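Local coordinates for amino acid ABC transporter, periplasmic amino acid-binding protein (Brucella ovis, PDB 4Z9N) that binds glutathione and is probably the periplasmic solute-binding component of an ABC transporter that takes up amino acids or small peptides such as this, at residues Thr231-Leu236 and Tyr323-Arg328. Residues are numbered along the deposited sequence; the frame is centred on the assembly and turned at random.
Sequences THNALL and YGIPVR
The extended C-terminal tail, residues 323-328, runs past residues 231-236 of helix 222-240, the closest CA atoms of the two segments being those of Gly324 and Asn233, 4.7 Å apart. Asn233 carries the polar link. Its carboxamide, set beside the backbone N by chi1 of -78°, presents OD1 to the tail and accepts the amide hydrogen of Ile325, with N to OD1 at 2.9 Å. The N-H points almost straight at the oxygen (173°), yet the donor sits above the carbonyl plane, 41° out of it. At its other end the amide gives ND2 to the carbonyl of Arg229, one turn earlier in the helix, which fixes its rotation. A water 2.8 Å from Asn233 OD1 also lies 3.0 Å from Tyr323 O, within hydrogen-bonding range of both. Ile325 CG1 passes alongside the same oxygen, 3.5 Å from OD1. One turn further on, Leu236 supplies the apolar part: its CB packs on Gly324 CA at 3.7 Å, and CD1 reaches the Tyr323 carbonyl. Asn237 ND2 bonds both Asn233 O and Ile325 O, a second tie between helix and tail. The tail also faces the second subunit: Tyr323 meets its Tyr109 edge-to-face, and Ile325 and Pro326 pack on its Trp91. Asn233 OD1 thus takes up a buried main-chain N-H in a tail that is neither helix nor strand, joining it to helix 222-240 at the subunit interface.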
ATOM      1  N   THR D 231       8.226  10.122  -3.618  1.00 14.47           N
ATOM      2  CA  THR D 231       9.522   9.654  -4.120  1.00 13.94           C
ATOM      3  C   THR D 231       9.427   8.155  -4.451  1.00 17.13           C
ATOM      4  O   THR D 231       9.776   7.729  -5.554  1.00 13.79           O
ATOM      5  CB  THR D 231      10.657   9.898  -3.107  1.00 14.27           C
ATOM      6  OG1 THR D 231      10.841  11.305  -2.942  1.00 15.88           O
ATOM      7  CG2 THR D 231      11.967   9.271  -3.594  1.00 14.99           C
ATOM      8  N   HIS D 232       8.946   7.366  -3.489  1.00 13.76           N
ATOM      9  CA  HIS D 232       8.725   5.933  -3.691  1.00 12.93           C
ATOM     10  C   HIS D 232       7.847   5.622  -4.900  1.00 16.60           C
ATOM     11  O   HIS D 232       8.182   4.775  -5.730  1.00 11.64           O
ATOM     12  CB  HIS D 232       8.094   5.341  -2.430  1.00 14.41           C
ATOM     13  CG  HIS D 232       7.627   3.927  -2.576  1.00 13.76           C
ATOM     14  ND1 HIS D 232       8.474   2.882  -2.882  1.00 13.17           N
ATOM     15  CD2 HIS D 232       6.403   3.374  -2.374  1.00 13.67           C
ATOM     16  CE1 HIS D 232       7.784   1.751  -2.894  1.00 15.68           C
ATOM     17  NE2 HIS D 232       6.527   2.024  -2.585  1.00 15.22           N
ATOM     18  N   ASN D 233       6.721   6.306  -5.007  1.00 11.57           N
ATOM     19  CA  ASN D 233       5.793   5.963  -6.074  1.00 15.06           C
ATOM     20  C   ASN D 233       6.307   6.460  -7.416  1.00 15.06           C
ATOM     21  O   ASN D 233       6.035   5.838  -8.443  1.00 12.27           O
ATOM     22  CB  ASN D 233       4.397   6.495  -5.755  1.00 11.52           C
ATOM     23  CG  ASN D 233       3.681   5.617  -4.741  1.00 14.35           C
ATOM     24  OD1 ASN D 233       3.156   4.568  -5.101  1.00 14.41           O
ATOM     25  ND2 ASN D 233       3.692   6.021  -3.461  1.00 14.62           N
ATOM     26  N   ALA D 234       7.101   7.532  -7.406  1.00 16.79           N
ATOM     27  CA  ALA D 234       7.751   7.974  -8.629  1.00 17.06           C
ATOM     28  C   ALA D 234       8.709   6.892  -9.113  1.00 16.71           C
ATOM     29  O   ALA D 234       8.764   6.597 -10.311  1.00 18.16           O
ATOM     30  CB  ALA D 234       8.498   9.295  -8.423  1.00 15.13           C
ATOM     31  N   LEU D 235       9.459   6.302  -8.188  1.00 13.63           N
ATOM     32  CA  LEU D 235      10.386   5.232  -8.560  1.00 14.86           C
ATOM     33  C   LEU D 235       9.643   4.065  -9.216  1.00 14.44           C
ATOM     34  O   LEU D 235      10.116   3.485 -10.205  1.00 15.11           O
ATOM     35  CB  LEU D 235      11.162   4.732  -7.338  1.00 15.45           C
ATOM     36  CG  LEU D 235      12.216   5.703  -6.788  1.00 15.39           C
ATOM     37  CD1 LEU D 235      12.725   5.228  -5.434  1.00 14.58           C
ATOM     38  CD2 LEU D 235      13.366   5.857  -7.781  1.00 19.38           C
ATOM     39  N   LEU D 236       8.495   3.705  -8.639  1.00 15.23           N
ATOM     40  CA  LEU D 236       7.676   2.619  -9.181  1.00 15.45           C
ATOM     41  C   LEU D 236       7.091   2.968 -10.555  1.00 17.11           C
ATOM     42  O   LEU D 236       7.177   2.171 -11.490  1.00 14.16           O
ATOM     43  CB  LEU D 236       6.549   2.265  -8.215  1.00 14.84           C
ATOM     44  CG  LEU D 236       7.000   1.602  -6.898  1.00 11.29           C
ATOM     45  CD1 LEU D 236       5.804   1.291  -5.976  1.00 12.35           C
ATOM     46  CD2 LEU D 236       7.829   0.325  -7.157  1.00 12.24           C
ATOM     47  N   TYR D 323       3.116  -1.474  -6.544  1.00 10.34           N
ATOM     48  CA  TYR D 323       2.114  -0.758  -7.339  1.00 13.42           C
ATOM     49  C   TYR D 323       2.301   0.737  -7.196  1.00 13.95           C
ATOM     50  O   TYR D 323       2.086   1.289  -6.127  1.00 13.14           O
ATOM     51  CB  TYR D 323       0.717  -1.186  -6.885  1.00 13.04           C
ATOM     52  CG  TYR D 323      -0.480  -0.600  -7.623  1.00 11.03           C
ATOM     53  CD1 TYR D 323      -1.039   0.614  -7.219  1.00 12.82           C
ATOM     54  CD2 TYR D 323      -1.106  -1.306  -8.656  1.00 10.97           C
ATOM     55  CE1 TYR D 323      -2.152   1.134  -7.859  1.00 13.05           C
ATOM     56  CE2 TYR D 323      -2.242  -0.794  -9.294  1.00 11.48           C
ATOM     57  CZ  TYR D 323      -2.751   0.422  -8.887  1.00 12.49           C
ATOM     58  OH  TYR D 323      -3.873   0.924  -9.495  1.00 13.79           O
ATOM     59  N   GLY D 324       2.733   1.395  -8.264  1.00 14.79           N
ATOM     60  CA  GLY D 324       2.933   2.831  -8.197  1.00 12.84           C
ATOM     61  C   GLY D 324       1.592   3.536  -8.287  1.00 11.85           C
ATOM     62  O   GLY D 324       0.866   3.395  -9.265  1.00 11.93           O
ATOM     63  N   ILE D 325       1.249   4.283  -7.246  1.00 12.58           N
ATOM     64  CA  ILE D 325       0.003   5.031  -7.225  1.00 11.39           C
ATOM     65  C   ILE D 325       0.120   6.108  -8.297  1.00 11.28           C
ATOM     66  O   ILE D 325       1.203   6.640  -8.509  1.00 11.52           O
ATOM     67  CB  ILE D 325      -0.252   5.585  -5.787  1.00 14.59           C
ATOM     68  CG1 ILE D 325      -0.288   4.431  -4.788  1.00 19.25           C
ATOM     69  CG2 ILE D 325      -1.554   6.357  -5.693  1.00 13.76           C
ATOM     70  CD1 ILE D 325      -0.297   4.891  -3.358  1.00 21.64           C
ATOM     71  N   PRO D 326      -0.971   6.390  -9.028  1.00 13.54           N
ATOM     72  CA  PRO D 326      -0.823   7.266 -10.194  1.00 16.86           C
ATOM     73  C   PRO D 326      -0.417   8.704  -9.897  1.00 16.15           C
ATOM     74  O   PRO D 326      -0.938   9.345  -8.989  1.00 12.77           O
ATOM     75  CB  PRO D 326      -2.213   7.234 -10.837  1.00 15.95           C
ATOM     76  CG  PRO D 326      -3.148   6.747  -9.749  1.00 12.88           C
ATOM     77  CD  PRO D 326      -2.313   5.783  -8.956  1.00 11.73           C
ATOM     78  N   VAL D 327       0.517   9.196 -10.701  1.00 12.94           N
ATOM     79  CA  VAL D 327       0.941  10.585 -10.656  1.00 13.49           C
ATOM     80  C   VAL D 327      -0.008  11.335 -11.577  1.00 20.97           C
ATOM     81  O   VAL D 327       0.246  11.513 -12.771  1.00 22.06           O
ATOM     82  CB  VAL D 327       2.421  10.708 -11.059  1.00 17.33           C
ATOM     83  CG1 VAL D 327       2.855  12.155 -11.148  1.00 18.96           C
ATOM     84  CG2 VAL D 327       3.263   9.974 -10.020  1.00 18.57           C
ATOM     85  N   ARG D 328      -1.124  11.757 -10.993  1.00 18.07           N
ATOM     86  CA  ARG D 328      -2.308  12.143 -11.752  1.00 23.57           C
ATOM     87  C   ARG D 328      -3.003  13.296 -11.047  1.00 24.21           C
ATOM     88  O   ARG D 328      -2.721  13.555  -9.870  1.00 19.38           O
ATOM     89  CB  ARG D 328      -3.246  10.929 -11.906  1.00 25.35           C
ATOM     90  CG  ARG D 328      -4.716  11.213 -12.282  1.00 23.86           C
ATOM     91  CD  ARG D 328      -4.953  11.318 -13.792  1.00 22.73           C
ATOM     92  NE  ARG D 328      -4.541  12.611 -14.330  1.00 20.38           N
ATOM     93  CZ  ARG D 328      -4.500  12.915 -15.624  1.00 22.35           C
ATOM     94  NH1 ARG D 328      -4.104  14.134 -16.006  1.00 18.78           N
ATOM     95  NH2 ARG D 328      -4.856  12.012 -16.536  1.00 18.64           N
ATOM     96  OXT ARG D 328      -3.835  13.996 -11.637  1.00 25.68           O
TER
HETATM   97  O   HOH W   1       3.146   2.219  -3.497  1.00 18.36           O